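Local coordinates for oxalate biosynthetic component 1 (Burkholderia thailandensis, PDB 5IKY), which produces oxalate as a bifunctional enzyme that pairs serine hydrolase chemistry in an alpha/beta hydrolase module with a lyase activity, in quorum sensing-dependent oxalogenesis, at residues A[836-841]-A[872-877]; A[740-745]-A[846-851]; A[877-882]-A[942-947]. One frame throughout, in Å; residues are numbered along the deposited sequence.

Interaction 1 of 3, residues A[836-841]-A[872-877]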
loop_
_atom_site.group_PDB
_atom_site.type_symbol
_atom_site.label_atom_id
_atom_site.label_comp_id
_atom_site.label_asym_id
_atom_site.label_seq_id
_atom_site.Cartn_x
_atom_site.Cartn_y
_atom_site.Cartn_z
ATOM N N THR A 836 -20.388 -24.374 20.688
ATOM C CA THR A 836 -20.391 -23.056 21.306
ATOM C C THR A 836 -19.519 -23.078 22.556
ATOM O O THR A 836 -19.600 -24.011 23.348
ATOM C CB THR A 836 -21.820 -22.612 21.678
ATOM O OG1 THR A 836 -22.647 -22.621 20.508
ATOM C CG2 THR A 836 -21.814 -21.216 22.278
ATOM N N HIS A 837 -18.680 -22.061 22.727
ATOM C CA HIS A 837 -17.801 -21.990 23.891
ATOM C C HIS A 837 -18.575 -21.882 25.201
ATOM O O HIS A 837 -19.760 -21.548 25.213
ATOM C CB HIS A 837 -16.846 -20.802 23.774
ATOM C CG HIS A 837 -15.526 -21.142 23.154
ATOM N ND1 HIS A 837 -14.734 -22.172 23.610
ATOM C CD2 HIS A 837 -14.850 -20.573 22.127
ATOM C CE1 HIS A 837 -13.631 -22.232 22.884
ATOM N NE2 HIS A 837 -13.677 -21.272 21.977
ATOM N N SER A 838 -17.893 -22.172 26.305
ATOM C CA SER A 838 -18.460 -21.963 27.628
ATOM C C SER A 838 -18.486 -20.471 27.942
ATOM O O SER A 838 -17.546 -19.745 27.616
ATOM C CB SER A 838 -17.661 -22.721 28.689
ATOM O OG SER A 838 -18.094 -22.379 29.993
ATOM N N GLY A 839 -19.566 -20.015 28.569
ATOM C CA GLY A 839 -19.723 -18.607 28.885
ATOM C C GLY A 839 -19.194 -18.249 30.261
ATOM O O GLY A 839 -18.965 -17.079 30.563
ATOM N N ARG A 840 -19.005 -19.263 31.099
ATOM C CA ARG A 840 -18.507 -19.063 32.456
ATOM C C ARG A 840 -17.338 -20.000 32.740
ATOM O O ARG A 840 -17.178 -21.023 32.075
ATOM C CB ARG A 840 -19.623 -19.288 33.478
ATOM C CG ARG A 840 -20.859 -18.426 33.261
ATOM C CD ARG A 840 -20.728 -17.068 33.933
ATOM N NE ARG A 840 -20.880 -17.157 35.384
ATOM C CZ ARG A 840 -21.995 -16.845 36.039
ATOM N NH1 ARG A 840 -23.062 -16.423 35.373
ATOM N NH2 ARG A 840 -22.047 -16.956 37.360
ATOM N N ARG A 841 -16.522 -19.649 33.730
ATOM C CA ARG A 841 -15.386 -20.483 34.109
ATOM C C ARG A 841 -15.605 -21.142 35.467
ATOM O O ARG A 841 -16.681 -21.030 36.056
ATOM C CB ARG A 841 -14.095 -19.664 34.126
ATOM C CG ARG A 841 -13.526 -19.381 32.745
ATOM C CD ARG A 841 -12.214 -18.617 32.830
ATOM N NE ARG A 841 -11.617 -18.419 31.510
ATOM C CZ ARG A 841 -10.502 -17.732 31.288
ATOM N NH1 ARG A 841 -9.852 -17.169 32.300
ATOM N NH2 ARG A 841 -10.036 -17.607 30.054
ATOM N N SER A 872 -11.141 -25.010 26.329
ATOM C CA SER A 872 -10.656 -26.041 25.421
ATOM C C SER A 872 -10.885 -27.430 26.004
ATOM O O SER A 872 -11.207 -28.372 25.280
ATOM C CB SER A 872 -9.171 -25.838 25.120
ATOM O OG SER A 872 -8.938 -24.564 24.548
ATOM N N GLN A 873 -10.719 -27.544 27.318
ATOM C CA GLN A 873 -10.857 -28.817 28.014
ATOM C C GLN A 873 -12.263 -29.387 27.856
ATOM O O GLN A 873 -12.431 -30.559 27.523
ATOM C CB GLN A 873 -10.515 -28.653 29.496
ATOM C CG GLN A 873 -10.315 -29.962 30.243
ATOM C CD GLN A 873 -9.720 -29.760 31.626
ATOM O OE1 GLN A 873 -9.995 -28.762 32.293
ATOM N NE2 GLN A 873 -8.898 -30.708 32.061
ATOM N N LEU A 874 -13.265 -28.545 28.087
ATOM C CA LEU A 874 -14.663 -28.953 27.991
ATOM C C LEU A 874 -15.017 -29.483 26.605
ATOM O O LEU A 874 -15.814 -30.410 26.469
ATOM C CB LEU A 874 -15.576 -27.782 28.350
ATOM C CG LEU A 874 -15.446 -27.266 29.783
ATOM C CD1 LEU A 874 -16.139 -25.921 29.934
ATOM C CD2 LEU A 874 -16.022 -28.286 30.761
ATOM N N ILE A 875 -14.417 -28.889 25.579
ATOM C CA ILE A 875 -14.645 -29.326 24.209
ATOM C C ILE A 875 -13.831 -30.580 23.901
ATOM O O ILE A 875 -14.327 -31.512 23.269
ATOM C CB ILE A 875 -14.288 -28.216 23.195
ATOM C CG1 ILE A 875 -15.089 -26.947 23.496
ATOM C CG2 ILE A 875 -14.548 -28.684 21.772
ATOM C CD1 ILE A 875 -14.814 -25.809 22.539
ATOM N N TYR A 876 -12.585 -30.604 24.366
ATOM C CA TYR A 876 -11.677 -31.717 24.101
ATOM C C TYR A 876 -12.173 -33.051 24.651
ATOM O O TYR A 876 -12.280 -34.032 23.915
ATOM C CB TYR A 876 -10.290 -31.424 24.683
ATOM C CG TYR A 876 -9.444 -32.661 24.884
ATOM C CD1 TYR A 876 -8.882 -33.325 23.801
ATOM C CD2 TYR A 876 -9.206 -33.165 26.156
ATOM C CE1 TYR A 876 -8.111 -34.458 23.979
ATOM C CE2 TYR A 876 -8.436 -34.297 26.344
ATOM C CZ TYR A 876 -7.890 -34.940 25.253
ATOM O OH TYR A 876 -7.121 -36.068 25.437
ATOM N N GLU A 877 -12.468 -33.080 25.945
ATOM C CA GLU A 877 -12.759 -34.330 26.637
ATOM C C GLU A 877 -14.053 -34.991 26.159
ATOM O O GLU A 877 -14.218 -36.203 26.291
ATOM C CB GLU A 877 -12.815 -34.091 28.147
ATOM C CG GLU A 877 -11.605 -33.341 28.682
ATOM C CD GLU A 877 -11.310 -33.643 30.136
ATOM O OE1 GLU A 877 -12.224 -33.497 30.976
ATOM O OE2 GLU A 877 -10.158 -34.019 30.440
#

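Interaction 2 of 3, residues A[740-745]-A[846-851]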
loop_
_atom_site.group_PDB
_atom_site.type_symbol
_atom_site.label_atom_id
_atom_site.label_comp_id
_atom_site.label_asym_id
_atom_site.label_seq_id
_atom_site.Cartn_x
_atom_site.Cartn_y
_atom_site.Cartn_z
ATOM N N SER A 740 -26.383 -9.612 29.618
ATOM C CA SER A 740 -26.919 -10.966 29.692
ATOM C C SER A 740 -25.986 -11.913 30.443
ATOM O O SER A 740 -24.818 -12.067 30.081
ATOM C CB SER A 740 -27.185 -11.509 28.287
ATOM O OG SER A 740 -27.869 -10.553 27.495
ATOM N N ARG A 741 -26.506 -12.531 31.499
ATOM C CA ARG A 741 -25.759 -13.534 32.246
ATOM C C ARG A 741 -25.440 -14.713 31.335
ATOM O O ARG A 741 -26.270 -15.119 30.523
ATOM C CB ARG A 741 -26.547 -14.001 33.474
ATOM N N LYS A 742 -24.233 -15.253 31.461
ATOM C CA LYS A 742 -23.807 -16.354 30.606
ATOM C C LYS A 742 -23.864 -17.684 31.347
ATOM O O LYS A 742 -23.905 -17.719 32.577
ATOM C CB LYS A 742 -22.399 -16.098 30.069
ATOM C CG LYS A 742 -22.235 -14.734 29.411
ATOM C CD LYS A 742 -21.045 -14.710 28.463
ATOM C CE LYS A 742 -20.988 -13.406 27.684
ATOM N NZ LYS A 742 -19.663 -13.191 27.038
ATOM N N ALA A 743 -23.874 -18.775 30.590
ATOM C CA ALA A 743 -24.029 -20.105 31.166
ATOM C C ALA A 743 -22.723 -20.889 31.118
ATOM O O ALA A 743 -21.895 -20.680 30.234
ATOM C CB ALA A 743 -25.132 -20.862 30.445
ATOM N N CYS A 744 -22.547 -21.791 32.077
ATOM C CA CYS A 744 -21.353 -22.620 32.134
ATOM C C CYS A 744 -21.423 -23.731 31.096
ATOM O O CYS A 744 -22.512 -24.158 30.710
ATOM C CB CYS A 744 -21.182 -23.221 33.526
ATOM S SG CYS A 744 -21.436 -22.064 34.894
ATOM N N GLY A 745 -20.262 -24.192 30.644
ATOM C CA GLY A 745 -20.193 -25.332 29.749
ATOM C C GLY A 745 -20.575 -25.032 28.312
ATOM O O GLY A 745 -21.370 -24.130 28.046
ATOM N N THR A 846 -16.876 -14.550 33.950
ATOM C CA THR A 846 -17.528 -14.527 32.645
ATOM C C THR A 846 -16.496 -14.579 31.517
ATOM O O THR A 846 -15.435 -13.961 31.606
ATOM C CB THR A 846 -18.411 -13.267 32.485
ATOM O OG1 THR A 846 -19.344 -13.194 33.570
ATOM C CG2 THR A 846 -19.175 -13.301 31.171
ATOM N N VAL A 847 -16.810 -15.328 30.463
ATOM C CA VAL A 847 -15.930 -15.424 29.305
ATOM C C VAL A 847 -16.295 -14.379 28.255
ATOM O O VAL A 847 -17.374 -14.431 27.664
ATOM C CB VAL A 847 -15.988 -16.824 28.662
ATOM C CG1 VAL A 847 -15.155 -16.859 27.391
ATOM C CG2 VAL A 847 -15.516 -17.882 29.646
ATOM N N ILE A 848 -15.393 -13.428 28.036
ATOM C CA ILE A 848 -15.604 -12.389 27.034
ATOM C C ILE A 848 -14.561 -12.472 25.925
ATOM O O ILE A 848 -13.702 -13.355 25.932
ATOM C CB ILE A 848 -15.567 -10.980 27.656
ATOM C CG1 ILE A 848 -14.272 -10.777 28.444
ATOM C CG2 ILE A 848 -16.778 -10.765 28.552
ATOM C CD1 ILE A 848 -14.136 -9.394 29.043
ATOM N N GLU A 849 -14.645 -11.546 24.975
ATOM C CA GLU A 849 -13.770 -11.554 23.808
ATOM C C GLU A 849 -12.293 -11.469 24.195
ATOM O O GLU A 849 -11.461 -12.196 23.651
ATOM C CB GLU A 849 -14.136 -10.402 22.868
ATOM C CG GLU A 849 -13.001 -9.966 21.956
ATOM C CD GLU A 849 -13.210 -8.583 21.365
ATOM O OE1 GLU A 849 -12.862 -7.586 22.036
ATOM O OE2 GLU A 849 -13.714 -8.492 20.226
ATOM N N ALA A 850 -11.978 -10.598 25.149
ATOM C CA ALA A 850 -10.600 -10.418 25.595
ATOM C C ALA A 850 -10.039 -11.692 26.221
ATOM O O ALA A 850 -8.834 -11.935 26.170
ATOM C CB ALA A 850 -10.510 -9.259 26.579
ATOM N N SER A 851 -10.916 -12.497 26.815
ATOM C CA SER A 851 -10.510 -13.770 27.400
ATOM C C SER A 851 -9.973 -14.703 26.319
ATOM O O SER A 851 -8.952 -15.364 26.504
ATOM C CB SER A 851 -11.683 -14.434 28.129
ATOM O OG SER A 851 -12.320 -13.533 29.018
#

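Interaction 3 of 3, residues A[877-882]-A[942-947]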
loop_
_atom_site.group_PDB
_atom_site.type_symbol
_atom_site.label_atom_id
_atom_site.label_comp_id
_atom_site.label_asym_id
_atom_site.label_seq_id
_atom_site.Cartn_x
_atom_site.Cartn_y
_atom_site.Cartn_z
ATOM N N GLU A 877 -12.468 -33.080 25.945
ATOM C CA GLU A 877 -12.759 -34.330 26.637
ATOM C C GLU A 877 -14.053 -34.991 26.159
ATOM O O GLU A 877 -14.218 -36.203 26.291
ATOM C CB GLU A 877 -12.815 -34.091 28.147
ATOM C CG GLU A 877 -11.605 -33.341 28.682
ATOM C CD GLU A 877 -11.310 -33.643 30.136
ATOM O OE1 GLU A 877 -12.224 -33.497 30.976
ATOM O OE2 GLU A 877 -10.158 -34.019 30.440
ATOM N N ARG A 878 -14.958 -34.200 25.594
ATOM C CA ARG A 878 -16.227 -34.732 25.108
ATOM C C ARG A 878 -16.179 -35.060 23.615
ATOM O O ARG A 878 -16.983 -35.850 23.122
ATOM C CB ARG A 878 -17.361 -33.743 25.389
ATOM N N LEU A 879 -15.228 -34.459 22.904
ATOM C CA LEU A 879 -15.150 -34.606 21.451
ATOM C C LEU A 879 -13.946 -35.421 20.977
ATOM O O LEU A 879 -14.068 -36.236 20.063
ATOM C CB LEU A 879 -15.121 -33.224 20.790
ATOM C CG LEU A 879 -14.781 -33.149 19.299
ATOM C CD1 LEU A 879 -15.831 -33.851 18.456
ATOM C CD2 LEU A 879 -14.611 -31.701 18.861
ATOM N N ILE A 880 -12.787 -35.204 21.593
ATOM C CA ILE A 880 -11.551 -35.822 21.117
ATOM C C ILE A 880 -11.084 -36.986 21.995
ATOM O O ILE A 880 -10.631 -38.011 21.482
ATOM C CB ILE A 880 -10.415 -34.783 21.023
ATOM C CG1 ILE A 880 -10.857 -33.582 20.183
ATOM C CG2 ILE A 880 -9.158 -35.409 20.435
ATOM C CD1 ILE A 880 -11.243 -33.936 18.766
ATOM N N LEU A 881 -11.193 -36.824 23.310
ATOM C CA LEU A 881 -10.766 -37.855 24.264
ATOM C C LEU A 881 -11.354 -39.260 24.028
ATOM O O LEU A 881 -10.636 -40.249 24.186
ATOM C CB LEU A 881 -11.086 -37.411 25.697
ATOM C CG LEU A 881 -10.733 -38.406 26.808
ATOM C CD1 LEU A 881 -9.246 -38.736 26.801
ATOM C CD2 LEU A 881 -11.166 -37.881 28.169
ATOM N N PRO A 882 -12.651 -39.366 23.666
ATOM C CA PRO A 882 -13.169 -40.720 23.418
ATOM C C PRO A 882 -12.455 -41.475 22.292
ATOM O O PRO A 882 -12.534 -42.703 22.242
ATOM C CB PRO A 882 -14.632 -40.468 23.044
ATOM C CG PRO A 882 -14.978 -39.214 23.749
ATOM C CD PRO A 882 -13.740 -38.370 23.679
ATOM N N GLN A 942 -5.726 -26.450 18.175
ATOM C CA GLN A 942 -4.382 -26.852 18.575
ATOM C C GLN A 942 -4.299 -27.120 20.074
ATOM O O GLN A 942 -3.425 -27.855 20.532
ATOM C CB GLN A 942 -3.361 -25.788 18.173
ATOM C CG GLN A 942 -2.795 -25.981 16.776
ATOM C CD GLN A 942 -1.997 -24.786 16.303
ATOM O OE1 GLN A 942 -0.907 -24.931 15.747
ATOM N NE2 GLN A 942 -2.541 -23.592 16.514
ATOM N N GLN A 943 -5.210 -26.524 20.836
ATOM C CA GLN A 943 -5.280 -26.788 22.267
ATOM C C GLN A 943 -5.901 -28.158 22.529
ATOM O O GLN A 943 -5.663 -28.763 23.574
ATOM C CB GLN A 943 -6.069 -25.691 22.983
ATOM C CG GLN A 943 -5.282 -24.405 23.174
ATOM C CD GLN A 943 -6.138 -23.260 23.676
ATOM O OE1 GLN A 943 -6.387 -23.135 24.875
ATOM N NE2 GLN A 943 -6.586 -22.410 22.759
ATOM N N LEU A 944 -6.693 -28.646 21.577
ATOM C CA LEU A 944 -7.245 -29.994 21.673
ATOM C C LEU A 944 -6.148 -31.020 21.411
ATOM O O LEU A 944 -6.114 -32.084 22.030
ATOM C CB LEU A 944 -8.397 -30.201 20.687
ATOM C CG LEU A 944 -9.591 -29.245 20.725
ATOM C CD1 LEU A 944 -10.751 -29.812 19.914
ATOM C CD2 LEU A 944 -10.020 -28.945 22.151
ATOM N N ASP A 945 -5.257 -30.687 20.482
ATOM C CA ASP A 945 -4.136 -31.552 20.136
ATOM C C ASP A 945 -3.181 -31.693 21.315
ATOM O O ASP A 945 -2.668 -32.779 21.586
ATOM C CB ASP A 945 -3.393 -30.998 18.917
ATOM C CG ASP A 945 -4.299 -30.821 17.713
ATOM O OD1 ASP A 945 -5.515 -31.084 17.836
ATOM O OD2 ASP A 945 -3.800 -30.404 16.646
ATOM N N VAL A 946 -2.951 -30.582 22.009
ATOM C CA VAL A 946 -2.079 -30.556 23.178
ATOM C C VAL A 946 -2.592 -31.484 24.276
ATOM O O VAL A 946 -1.835 -32.280 24.834
ATOM C CB VAL A 946 -1.944 -29.124 23.743
ATOM C CG1 VAL A 946 -1.306 -29.147 25.124
ATOM C CG2 VAL A 946 -1.139 -28.251 22.792
ATOM N N GLN A 947 -3.883 -31.378 24.577
ATOM C CA GLN A 947 -4.505 -32.207 25.602
ATOM C C GLN A 947 -4.495 -33.680 25.212
ATOM O O GLN A 947 -4.384 -34.556 26.071
ATOM C CB GLN A 947 -5.939 -31.747 25.863
ATOM C CG GLN A 947 -6.052 -30.318 26.356
ATOM C CD GLN A 947 -7.483 -29.921 26.649
ATOM O OE1 GLN A 947 -8.092 -30.412 27.600
ATOM N NE2 GLN A 947 -8.029 -29.029 25.831
#

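Interaction 1 of 3, residues A[836-841]-A[872-877]
With chi1 of 172°, Ser838 swings OG away from its own backbone N, and CB is left to meet Leu874. On the helix, CG of Leu874 and CG1 of Ile875 both lie beside the backbone N and the chains then run straight on, Ile875 with chi2 of -179°, so that each presents a CD1 methyl at its far end to the 836-841 loop. Two small van der Waals contacts result, one per methyl. CD1 of Leu874 rests on CB of Ser838 at 3.8 Å, with OG of the same serine only slightly farther from it at 4.0 Å. CD1 of Ile875 comes up obliquely to the ND1-CE1 side of the His837 imidazole; it is 3.8 Å from His837 CE1, and the two side chains cross at about a right angle.

No hydrogen bond spans the segments. The serine hydroxyl is instead used within its own loop: Ser838 OG donates to Arg840 O over 2.6 Å, in the carbonyl plane and on a lone pair, with a C=O...O angle of 144°. Gly745 N also bonds to this OG, so the hydroxyl is held from two directions while CB packs against the leucine methyl.

The loop emerges from strand 832-836, whose last residue, Thr836, pairs through the backbone with Leu747 of neighbouring strand 747-752. Pro784 touches both His837 and Ile875, Pro746 lies against Leu874, and His837 also reaches Met852 of helix 849-860. Helix 870-879 is thereby packed close to the end of strand 832-836, while its Tyr876 leans on helix 937-955.

Interaction 2 of 3, residues A[740-745]-A[846-851]
Lys742, in the loop between helix 715-734 and strand 747-752, ties the approach to that strand to the N-terminus of helix 849-860 by binding the last carbonyl before the N-cap residue Ile848. Its side chain leaves the backbone with CG beside N (chi1 -52°) and is extended from there on, long enough to carry the ammonium group past Thr846 to Val847. NZ donates to Val847 O at 2.7 Å, tilted 27° out of the carbonyl plane. The methylenes are used on the way: CD of Lys742 lies 3.6 Å from CG2 of Thr846, whose side chain crosses the lysine at about a right angle. Beyond Val847, NZ of Lys742 also comes within 4.1 Å of CG2 of Ile848.

The ammonium is buried, and Val847 O is one of several groups round it. Tyr791 forms a cation-pi interaction with Lys742, and Glu612 makes a long, weak ion pair with NZ that could balance part of its charge. The same Glu612 accepts from Glu849 N, in the first turn of the helix.

That turn is also closed from within. Ile848 N donates to Ser851 OG at 3.2 Å with an N-H...O angle of 159°, and the weak backbone bond from Ser851 N to Ile848 O runs back the other way. Serine at N3 receiving the N-cap N-H is one half of a capping box, a motif characteristic of helix N-termini.

Interaction 3 of 3, residues A[877-882]-A[942-947]
Just ahead of Leu944, the residue that meets Ile880 and Leu879, the side-chain oxygen OE1 of Gln943 is gripped by Ser869 N and, more weakly, by the hydroxyl of Ser872. The amide nitrogen of Gln943 is engaged as well, with Asn855 and with Ala939 O one turn back in its own helix, so both ends of this buried amide are satisfied and its rotation is fixed. The backbone oxygen of the same residue has a further donor. Gln947 NE2 bonds to Gln943 O over 3.3 Å, fairly straight at the hydrogen (151°) but arriving from above the carbonyl plane, 56° out of it, while the oxygen lies nearly in the amide plane of Gln947.

Between the segments themselves the chemistry is purely apolar. Leu944 carries the contact through one methyl: CG is turned to the side of its backbone N (chi1 -56°), and CD1 continues outward from there to reach the 877-882 segment. CG1 of Ile880 meets that CD1 of Leu944 at 3.8 Å, the two side chains crossing at about a right angle. From helix 870-879, CD2 of Leu879 comes to 4.4 Å from CD1 of Leu944, a looser touch. One leucine methyl therefore serves two neighbouring residues, Leu879 and Ile880.

Trp748 of strand 747-752 packs on Leu879, Phe965 of helix 959-966 on Ile880, and Tyr876 on Leu944, extending the apolar packing round the contact. Helix 937-955 lies between the adjacent parallel strands 929-935 and 969-976 in the chain, as part of a beta-alpha-beta crossover of the kind from which alpha/beta hydrolase folds are built.

How the interactions relate
All three contacts are mostly buried and lie within the C-terminal, alpha/beta hydrolase-related region. Helix 870-879 is common to interactions 1 and 3, which share Glu877: Leu874 and Ile875 face the loop after strand 832-836, while Leu879 and the adjoining Ile880 meet helix 937-955. Both rest on aliphatic methyls, although interaction 1 adds an imidazole and a serine. Interaction 2 differs in being led by a charged group, a lysine on a carbonyl near a helix start. It joins interaction 1 through a probable hydrogen bond between Gly839 O and Val847 N, besides the serine hydroxyl link. Interactions 2 and 3 do not touch, their nearest atoms being about 8 Å apart.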